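Local coordinates for protein peptidyl-tRNA hydrolase (Sulfolobus solfataricus, PDB 1XTY) that hydrolyses N-acyl-aminoacyl-tRNAs, releasing the tRNA and an N-acyl amino acid, and probably recycles peptidyl-tRNAs that drop off the ribosome, at residues 37-40 with 41-44; 70-73 with 74-78; 60-63 with 64-68; 105-108 with 109-113. All blocks are in the same frame, centred on the assembly; numbering follows the deposited sequence.

Contact 1: residues 37-40 with 41-44; sequences SNNL and RWKE
The side-chain amide of N39 lies flat over one face of the W42 indole, the two planes only 9° apart. CG of N39 stands 3.4 Å from CG of W42, and behind it CB makes a CH-pi contact with the five-membered ring, 4.0 Å from its centroid. CG of N39 is anti to the backbone N (chi1 -166°), which carries the amide forward from the N-cap position to the ring three residues on. With an alanine here in place of W42, the N39 amide would probably lose the surface it rests on and be freer to turn, and the carbonyl of N78 would lose the indole NE1 that donates to it.

The backbone bonds follow the start of helix 40-51. N of K43 donates to O of N39 over 3.1 Å, the donor in the carbonyl plane and the N-H...O angle 159°, and N of E44 reaches O of L40 at 3.0 Å. The K43 side chain, extended beyond CG, runs back past the N-cap residue until its NZ meets O of S37 at 2.8 Å. In the next shell, OG of S37 accepts from N of N39 at 3.2 Å, an ST turn, and also bonds to O of I34 at the end of the preceding helix, so the loop that presents the S37 carbonyl is itself held.

K43 thus places its ammonium near a helix N-terminus, where the helix dipole would be expected to disfavour a positive charge; the bond to the S37 carbonyl probably offsets part of that cost.

Contact 2: residues 70-73 with 74-78; sequences RAKK and AETMN
From R70 to M77 the backbone of helix 64-76 keeps i to i+4 bonding, with N of A74, E75, T76 and M77 donating to O of R70, A71, K72 and K73. O of K72 is gripped twice: N of T76 and OG1 of the same residue both lie 2.9 Å from it and approach from opposite faces of the carbonyl plane. OG1 is in position because it sits beside the backbone N, anti to the carbonyl carbon (chi1 -61°). The K72 side chain bends at chi2 and chi4, so that NZ comes within 3.3 Å of OG1 of T76, a weak bond, and 3.8 Å of OE1 of E75, a long salt bridge.

A Schellman motif ends the helix. N78 is its C-prime residue, with the positive phi of 54° that the reversal needs; N of N78 bonds to O of E75 at 3.0 Å, and N of L79 turns back to O of A74.

K73 and M77 run side by side, pointing the same way, CE of M77 being 3.8 Å from CG of K73 and 3.4 Å from O of K73. M77 also rests on helix 107-114. A71 and A74, both buried, face the sheet, touching L100 and F81 respectively, while R70 extends back along the helix, and its NH1 donates to O of E66.

Contact 3: residues 60-63 with 64-68; sequences KVNS and LDEII
E66 reaches back from the first turn of helix 64-76 to the N-cap residue S63 and to the end of strand 56-61, and its side chain can be followed outward. CB lies 4.0 Å from CB of V61. CG, beside the backbone N and anti to the carbonyl carbon (chi1 -60°), passes S63 OG so closely that the exact place of this hydroxyl is doubtful. Beyond CG the chain stays extended and brings OE1 to N of N62. There OE1 is 3.7 Å from CB of V61 and 3.2 Å from N of N62, a weak bond bent to 132°. A water bridges the same pair: it donates to OE1 of E66 at 2.6 Å and accepts from N of N62 at 3.0 Å.

In return, N of E66 is capped by OG of S63 at 3.2 Å, with the reservation just made, and has a weak bond to O of S63. The exchange falls short of a capping box, because N of S63 is badly angled toward OE1 of E66; the glutamate is spent on N62 instead, one residue earlier.

Beneath this polar layer, V61 and I67 cross at about a right angle, CG2 of V61 lying 3.6 Å from CG1 of I67. Both are buried and join helix to sheet. V61 pairs through its backbone with V8 of the parallel strand 2-9, and its side chain touches V7, while I67 packs on R9 of that strand and on L100 of strand 97-106; L64 touches R9 and I97.

Contact 4: residues 105-108 with 109-113; sequences APEN and LVDSI
A strand-to-helix junction forms here: strand 97-106 runs out at A105 and P106, and P106, at the N-cap position, leads straight into helix 107-114. Its carbonyl starts the helix, O of P106 taking N of V110 at 2.9 Å, nearly in line with the C=O bond, while N of L109 makes a second, weak bond to it. On the apolar side CB of A105 meets CG2 of V110 at 3.8 Å, and the P106 ring lies alongside L109, CB to CB 3.9 Å. W45 of helix 40-51 touches A105, P106 and L109, and V110 reaches V5 of strand 2-9.

The polar side centres on O of E107, which accepts N of D111 at 2.7 Å. The D111 side chain, with CG beside its backbone N (chi1 -77°), brings OD2 equally near that oxygen, 2.7 Å from O of E107; both are acceptors, so the approach looks strained. OD2 of D111 also lies 3.7 Å from ND2 of N108 and 4.6 Å from OE1 of E107, a like charge. The E107 carboxylate has its own partner in K3 of strand 2-9, which probably makes this closeness tolerable. Replacing D111 by an alanine would remove the carboxylate that lies against the E107 carbonyl and beside the N108 amide, and would probably leave a gap on that side of the turn.

At S112, OG, set between the backbone N and the carbonyl carbon (chi1 67°), donates to O of L109 over a very short 2.5 Å.

How the contacts relate
Along the chain the order is contact 1, contact 3, contact 2, contact 4. Contacts 3 and 2 share helix 64-76, one at its start and the other at its end, with centres about 14 Å apart. Contacts 1 and 3 are farthest apart, about 28 Å between centres, on opposite sides of the chain's centre. Contacts 2 and 4 pack directly, their centres about 11 Å apart: CE of M77 lies against I113 and S112, joining helices 64-76 and 107-114. Contact 1 meets contact 2 where W42 bonds to N78. Helix ends are thus tied to one another and, through contacts 2, 3 and 4, to the central mixed sheet.

Contact 1: residues 37-40 with 41-44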
loop_
_atom_site.group_PDB
_atom_site.type_symbol
_atom_site.label_atom_id
_atom_site.label_comp_id
_atom_site.label_asym_id
_atom_site.label_seq_id
_atom_site.Cartn_x
_atom_site.Cartn_y
_atom_site.Cartn_z
ATOM N N SER A 37 13.208 4.034 12.520
ATOM C CA SER A 37 14.592 3.588 12.667
ATOM C C SER A 37 15.517 4.779 12.896
ATOM O O SER A 37 15.078 5.928 12.944
ATOM C CB SER A 37 15.058 2.859 11.410
ATOM O OG SER A 37 15.364 3.787 10.380
ATOM N N ASN A 38 16.804 4.488 13.033
ATOM C CA ASN A 38 17.817 5.517 13.216
ATOM C C ASN A 38 18.827 5.338 12.091
ATOM O O ASN A 38 19.968 5.794 12.178
ATOM C CB ASN A 38 18.503 5.359 14.574
ATOM C CG ASN A 38 18.917 3.930 14.850
ATOM O OD1 ASN A 38 19.573 3.288 14.024
ATOM N ND2 ASN A 38 18.540 3.421 16.019
ATOM N N ASN A 39 18.390 4.653 11.038
ATOM C CA ASN A 39 19.233 4.396 9.880
ATOM C C ASN A 39 19.135 5.579 8.926
ATOM O O ASN A 39 18.152 5.730 8.196
ATOM C CB ASN A 39 18.784 3.104 9.186
ATOM C CG ASN A 39 19.808 2.584 8.193
ATOM O OD1 ASN A 39 20.111 1.389 8.168
ATOM N ND2 ASN A 39 20.336 3.472 7.363
ATOM N N LEU A 40 20.165 6.419 8.936
ATOM C CA LEU A 40 20.197 7.607 8.089
ATOM C C LEU A 40 20.113 7.315 6.603
ATOM O O LEU A 40 19.432 8.021 5.865
ATOM C CB LEU A 40 21.458 8.421 8.390
ATOM C CG LEU A 40 21.493 9.040 9.789
ATOM C CD1 LEU A 40 22.821 9.747 10.010
ATOM C CD2 LEU A 40 20.333 10.013 9.943
ATOM N N ARG A 41 20.810 6.279 6.157
ATOM C CA ARG A 41 20.774 5.932 4.745
ATOM C C ARG A 41 19.344 5.593 4.320
ATOM O O ARG A 41 18.861 6.086 3.305
ATOM C CB ARG A 41 21.706 4.752 4.460
ATOM C CG ARG A 41 21.705 4.302 3.009
ATOM C CD ARG A 41 22.368 5.312 2.092
ATOM N NE ARG A 41 23.820 5.301 2.232
ATOM C CZ ARG A 41 24.645 6.029 1.489
ATOM N NH1 ARG A 41 24.159 6.832 0.551
ATOM N NH2 ARG A 41 25.956 5.946 1.678
ATOM N N TRP A 42 18.669 4.756 5.101
ATOM C CA TRP A 42 17.294 4.369 4.781
ATOM C C TRP A 42 16.367 5.585 4.713
ATOM O O TRP A 42 15.521 5.681 3.823
ATOM C CB TRP A 42 16.747 3.401 5.830
ATOM C CG TRP A 42 17.391 2.049 5.846
ATOM C CD1 TRP A 42 18.429 1.617 5.070
ATOM C CD2 TRP A 42 17.027 0.946 6.680
ATOM N NE1 TRP A 42 18.734 0.311 5.372
ATOM C CE2 TRP A 42 17.888 -0.126 6.356
ATOM C CE3 TRP A 42 16.054 0.756 7.673
ATOM C CZ2 TRP A 42 17.806 -1.370 6.989
ATOM C CZ3 TRP A 42 15.972 -0.482 8.304
ATOM C CH2 TRP A 42 16.844 -1.528 7.958
ATOM N N LYS A 43 16.525 6.504 5.661
ATOM C CA LYS A 43 15.689 7.699 5.702
ATOM C C LYS A 43 15.927 8.593 4.492
ATOM O O LYS A 43 14.997 9.221 3.979
ATOM C CB LYS A 43 15.931 8.471 7.003
ATOM C CG LYS A 43 15.364 7.765 8.225
ATOM C CD LYS A 43 15.602 8.553 9.500
ATOM C CE LYS A 43 15.004 7.827 10.694
ATOM N NZ LYS A 43 15.339 8.498 11.984
ATOM N N GLU A 44 17.172 8.646 4.029
ATOM C CA GLU A 44 17.497 9.448 2.858
ATOM C C GLU A 44 16.804 8.835 1.644
ATOM O O GLU A 44 16.187 9.547 0.850
ATOM C CB GLU A 44 19.013 9.483 2.636
ATOM C CG GLU A 44 19.786 10.117 3.782
ATOM C CD GLU A 44 21.289 10.083 3.576
ATOM O OE1 GLU A 44 21.834 8.985 3.329
ATOM O OE2 GLU A 44 21.927 11.152 3.666
#

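Contact 2: residues 70-73 with 74-78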
loop_
_atom_site.group_PDB
_atom_site.type_symbol
_atom_site.label_atom_id
_atom_site.label_comp_id
_atom_site.label_asym_id
_atom_site.label_seq_id
_atom_site.Cartn_x
_atom_site.Cartn_y
_atom_site.Cartn_z
ATOM N N ARG A 70 15.054 -14.274 -1.060
ATOM C CA ARG A 70 15.231 -12.857 -1.324
ATOM C C ARG A 70 15.233 -11.989 -0.071
ATOM O O ARG A 70 15.864 -10.935 -0.047
ATOM C CB ARG A 70 14.185 -12.396 -2.336
ATOM C CG ARG A 70 14.410 -13.074 -3.683
ATOM C CD ARG A 70 13.447 -12.641 -4.762
ATOM N NE ARG A 70 13.786 -13.266 -6.040
ATOM C CZ ARG A 70 13.796 -14.580 -6.253
ATOM N NH1 ARG A 70 13.481 -15.420 -5.276
ATOM N NH2 ARG A 70 14.130 -15.056 -7.445
ATOM N N ALA A 71 14.547 -12.434 0.977
ATOM C CA ALA A 71 14.542 -11.679 2.224
ATOM C C ALA A 71 15.945 -11.771 2.833
ATOM O O ALA A 71 16.455 -10.809 3.395
ATOM C CB ALA A 71 13.501 -12.253 3.194
ATOM N N LYS A 72 16.571 -12.936 2.707
ATOM C CA LYS A 72 17.912 -13.131 3.247
ATOM C C LYS A 72 18.899 -12.234 2.492
ATOM O O LYS A 72 19.811 -11.657 3.078
ATOM C CB LYS A 72 18.308 -14.602 3.114
ATOM C CG LYS A 72 19.598 -14.999 3.824
ATOM C CD LYS A 72 20.829 -14.641 3.024
ATOM C CE LYS A 72 22.081 -15.229 3.655
ATOM N NZ LYS A 72 22.227 -14.827 5.082
ATOM N N LYS A 73 18.691 -12.111 1.188
ATOM C CA LYS A 73 19.547 -11.283 0.354
ATOM C C LYS A 73 19.424 -9.829 0.810
ATOM O O LYS A 73 20.422 -9.146 1.026
ATOM C CB LYS A 73 19.120 -11.429 -1.106
ATOM C CG LYS A 73 20.237 -11.255 -2.115
ATOM C CD LYS A 73 20.022 -12.203 -3.288
ATOM C CE LYS A 73 21.126 -12.083 -4.326
ATOM N NZ LYS A 73 20.993 -13.137 -5.377
ATOM N N ALA A 74 18.186 -9.369 0.974
ATOM C CA ALA A 74 17.929 -8.000 1.413
ATOM C C ALA A 74 18.559 -7.729 2.775
ATOM O O ALA A 74 19.179 -6.688 2.993
ATOM C CB ALA A 74 16.421 -7.757 1.478
ATOM N N GLU A 75 18.393 -8.678 3.690
ATOM C CA GLU A 75 18.927 -8.565 5.041
ATOM C C GLU A 75 20.454 -8.468 5.073
ATOM O O GLU A 75 21.021 -7.615 5.760
ATOM C CB GLU A 75 18.447 -9.769 5.863
ATOM C CG GLU A 75 19.095 -9.932 7.219
ATOM C CD GLU A 75 20.366 -10.753 7.172
ATOM O OE1 GLU A 75 20.315 -11.912 6.701
ATOM O OE2 GLU A 75 21.416 -10.245 7.613
ATOM N N THR A 76 21.110 -9.344 4.322
ATOM C CA THR A 76 22.565 -9.366 4.266
ATOM C C THR A 76 23.105 -8.045 3.731
ATOM O O THR A 76 24.157 -7.578 4.158
ATOM C CB THR A 76 23.064 -10.514 3.361
ATOM O OG1 THR A 76 22.626 -11.772 3.898
ATOM C CG2 THR A 76 24.584 -10.504 3.279
ATOM N N MET A 77 22.372 -7.443 2.800
ATOM C CA MET A 77 22.786 -6.179 2.202
ATOM C C MET A 77 22.273 -4.966 2.962
ATOM O O MET A 77 22.377 -3.830 2.493
ATOM C CB MET A 77 22.331 -6.127 0.748
ATOM C CG MET A 77 22.890 -7.275 -0.062
ATOM S SD MET A 77 22.635 -7.081 -1.813
ATOM C CE MET A 77 20.980 -7.521 -1.929
ATOM N N ASN A 78 21.721 -5.218 4.144
ATOM C CA ASN A 78 21.210 -4.165 5.007
ATOM C C ASN A 78 20.202 -3.229 4.351
ATOM O O ASN A 78 20.302 -2.011 4.477
ATOM C CB ASN A 78 22.379 -3.359 5.577
ATOM C CG ASN A 78 23.306 -4.210 6.431
ATOM O OD1 ASN A 78 22.889 -4.784 7.440
ATOM N ND2 ASN A 78 24.569 -4.296 6.029
#

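Contact 3: residues 60-63 with 64-68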
loop_
_atom_site.group_PDB
_atom_site.type_symbol
_atom_site.label_atom_id
_atom_site.label_comp_id
_atom_site.label_asym_id
_atom_site.label_seq_id
_atom_site.Cartn_x
_atom_site.Cartn_y
_atom_site.Cartn_z
ATOM N N LYS A 60 6.252 -11.182 -8.886
ATOM C CA LYS A 60 5.742 -12.389 -8.250
ATOM C C LYS A 60 6.719 -13.561 -8.250
ATOM O O LYS A 60 7.688 -13.580 -9.008
ATOM C CB LYS A 60 4.441 -12.820 -8.934
ATOM C CG LYS A 60 4.581 -13.083 -10.429
ATOM C CD LYS A 60 3.248 -13.485 -11.056
ATOM C CE LYS A 60 3.379 -13.689 -12.559
ATOM N NZ LYS A 60 2.094 -14.111 -13.196
ATOM N N VAL A 61 6.450 -14.522 -7.369
ATOM C CA VAL A 61 7.238 -15.746 -7.231
ATOM C C VAL A 61 6.219 -16.837 -6.935
ATOM O O VAL A 61 5.159 -16.556 -6.384
ATOM C CB VAL A 61 8.254 -15.666 -6.060
ATOM C CG1 VAL A 61 9.309 -14.614 -6.354
ATOM C CG2 VAL A 61 7.535 -15.356 -4.762
ATOM N N ASN A 62 6.522 -18.079 -7.296
ATOM C CA ASN A 62 5.571 -19.160 -7.067
ATOM C C ASN A 62 5.891 -20.094 -5.908
ATOM O O ASN A 62 5.417 -21.232 -5.879
ATOM C CB ASN A 62 5.396 -19.983 -8.345
ATOM C CG ASN A 62 6.712 -20.285 -9.020
ATOM O OD1 ASN A 62 7.671 -20.707 -8.373
ATOM N ND2 ASN A 62 6.766 -20.074 -10.333
ATOM N N SER A 63 6.691 -19.629 -4.955
ATOM C CA SER A 63 7.022 -20.459 -3.804
ATOM C C SER A 63 7.496 -19.643 -2.612
ATOM O O SER A 63 8.096 -18.577 -2.763
ATOM C CB SER A 63 8.099 -21.487 -4.165
ATOM O OG SER A 63 9.389 -20.901 -4.164
ATOM N N LEU A 64 7.221 -20.159 -1.421
ATOM C CA LEU A 64 7.626 -19.496 -0.196
ATOM C C LEU A 64 9.148 -19.432 -0.109
ATOM O O LEU A 64 9.705 -18.437 0.347
ATOM C CB LEU A 64 7.072 -20.248 1.016
ATOM C CG LEU A 64 7.403 -19.650 2.385
ATOM C CD1 LEU A 64 6.786 -18.269 2.512
ATOM C CD2 LEU A 64 6.878 -20.561 3.470
ATOM N N ASP A 65 9.824 -20.491 -0.551
ATOM C CA ASP A 65 11.279 -20.518 -0.498
ATOM C C ASP A 65 11.927 -19.391 -1.290
ATOM O O ASP A 65 12.965 -18.874 -0.897
ATOM C CB ASP A 65 11.821 -21.860 -0.998
ATOM C CG ASP A 65 11.410 -23.020 -0.115
ATOM O OD1 ASP A 65 11.043 -22.783 1.057
ATOM O OD2 ASP A 65 11.467 -24.175 -0.590
ATOM N N GLU A 66 11.319 -19.010 -2.406
ATOM C CA GLU A 66 11.875 -17.939 -3.215
ATOM C C GLU A 66 11.746 -16.593 -2.504
ATOM O O GLU A 66 12.529 -15.676 -2.748
ATOM C CB GLU A 66 11.195 -17.923 -4.581
ATOM C CG GLU A 66 11.406 -19.243 -5.313
ATOM C CD GLU A 66 10.782 -19.280 -6.685
ATOM O OE1 GLU A 66 9.562 -19.035 -6.792
ATOM O OE2 GLU A 66 11.516 -19.566 -7.657
ATOM N N ILE A 67 10.769 -16.480 -1.614
ATOM C CA ILE A 67 10.596 -15.246 -0.862
ATOM C C ILE A 67 11.630 -15.197 0.261
ATOM O O ILE A 67 12.240 -14.160 0.507
ATOM C CB ILE A 67 9.158 -15.129 -0.291
ATOM C CG1 ILE A 67 8.244 -14.516 -1.364
ATOM C CG2 ILE A 67 9.148 -14.301 0.995
ATOM C CD1 ILE A 67 6.874 -14.117 -0.882
ATOM N N ILE A 68 11.842 -16.328 0.929
ATOM C CA ILE A 68 12.815 -16.393 2.016
ATOM C C ILE A 68 14.208 -16.118 1.457
ATOM O O ILE A 68 15.022 -15.427 2.071
ATOM C CB ILE A 68 12.811 -17.791 2.689
ATOM C CG1 ILE A 68 11.419 -18.106 3.242
ATOM C CG2 ILE A 68 13.870 -17.845 3.791
ATOM C CD1 ILE A 68 10.940 -17.150 4.319
HETATM O O HOH W 1 8.958 -17.931 -9.016
#

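Contact 4: residues 105-108 with 109-113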
loop_
_atom_site.group_PDB
_atom_site.type_symbol
_atom_site.label_atom_id
_atom_site.label_comp_id
_atom_site.label_asym_id
_atom_site.label_seq_id
_atom_site.Cartn_x
_atom_site.Cartn_y
_atom_site.Cartn_z
ATOM N N ALA A 105 14.948 1.803 -2.147
ATOM C CA ALA A 105 16.400 1.863 -2.275
ATOM C C ALA A 105 16.763 1.963 -3.759
ATOM O O ALA A 105 15.912 1.766 -4.621
ATOM C CB ALA A 105 17.025 0.614 -1.667
ATOM N N PRO A 106 18.033 2.280 -4.073
ATOM C CA PRO A 106 18.467 2.389 -5.475
ATOM C C PRO A 106 17.977 1.175 -6.260
ATOM O O PRO A 106 18.210 0.036 -5.860
ATOM C CB PRO A 106 19.985 2.429 -5.355
ATOM C CG PRO A 106 20.181 3.196 -4.089
ATOM C CD PRO A 106 19.150 2.574 -3.156
ATOM N N GLU A 107 17.304 1.407 -7.381
ATOM C CA GLU A 107 16.758 0.294 -8.146
ATOM C C GLU A 107 17.771 -0.747 -8.609
ATOM O O GLU A 107 17.441 -1.928 -8.706
ATOM C CB GLU A 107 15.952 0.805 -9.340
ATOM C CG GLU A 107 16.738 1.558 -10.376
ATOM C CD GLU A 107 15.836 2.075 -11.477
ATOM O OE1 GLU A 107 15.115 1.253 -12.084
ATOM O OE2 GLU A 107 15.844 3.297 -11.731
ATOM N N ASN A 108 18.998 -0.323 -8.903
ATOM C CA ASN A 108 20.015 -1.273 -9.336
ATOM C C ASN A 108 20.455 -2.106 -8.141
ATOM O O ASN A 108 20.866 -3.258 -8.286
ATOM C CB ASN A 108 21.210 -0.535 -9.945
ATOM C CG ASN A 108 20.861 0.143 -11.251
ATOM O OD1 ASN A 108 21.465 1.151 -11.628
ATOM N ND2 ASN A 108 19.883 -0.415 -11.959
ATOM N N LEU A 109 20.362 -1.516 -6.955
ATOM C CA LEU A 109 20.736 -2.223 -5.742
ATOM C C LEU A 109 19.648 -3.254 -5.485
ATOM O O LEU A 109 19.931 -4.412 -5.195
ATOM C CB LEU A 109 20.846 -1.245 -4.566
ATOM C CG LEU A 109 21.381 -1.830 -3.259
ATOM C CD1 LEU A 109 22.744 -2.468 -3.506
ATOM C CD2 LEU A 109 21.490 -0.739 -2.212
ATOM N N VAL A 110 18.395 -2.835 -5.624
ATOM C CA VAL A 110 17.277 -3.742 -5.415
ATOM C C VAL A 110 17.240 -4.807 -6.511
ATOM O O VAL A 110 16.849 -5.950 -6.260
ATOM C CB VAL A 110 15.933 -2.985 -5.400
ATOM C CG1 VAL A 110 14.800 -3.949 -5.074
ATOM C CG2 VAL A 110 15.983 -1.863 -4.371
ATOM N N ASP A 111 17.652 -4.437 -7.723
ATOM C CA ASP A 111 17.662 -5.388 -8.831
ATOM C C ASP A 111 18.639 -6.529 -8.590
ATOM O O ASP A 111 18.478 -7.612 -9.144
ATOM C CB ASP A 111 18.018 -4.699 -10.154
ATOM C CG ASP A 111 16.859 -3.921 -10.740
ATOM O OD1 ASP A 111 15.720 -4.432 -10.703
ATOM O OD2 ASP A 111 17.088 -2.805 -11.253
ATOM N N SER A 112 19.659 -6.289 -7.770
ATOM C CA SER A 112 20.626 -7.337 -7.478
ATOM C C SER A 112 19.939 -8.393 -6.612
ATOM O O SER A 112 20.579 -9.336 -6.137
ATOM C CB SER A 112 21.853 -6.765 -6.754
ATOM O OG SER A 112 21.530 -6.287 -5.460
ATOM N N ILE A 113 18.630 -8.222 -6.425
ATOM C CA ILE A 113 17.810 -9.136 -5.629
ATOM C C ILE A 113 16.589 -9.646 -6.389
ATOM O O ILE A 113 16.286 -10.835 -6.359
ATOM C CB ILE A 113 17.249 -8.459 -4.360
ATOM C CG1 ILE A 113 18.374 -7.858 -3.528
ATOM C CG2 ILE A 113 16.467 -9.477 -3.541
ATOM C CD1 ILE A 113 17.879 -7.134 -2.290
#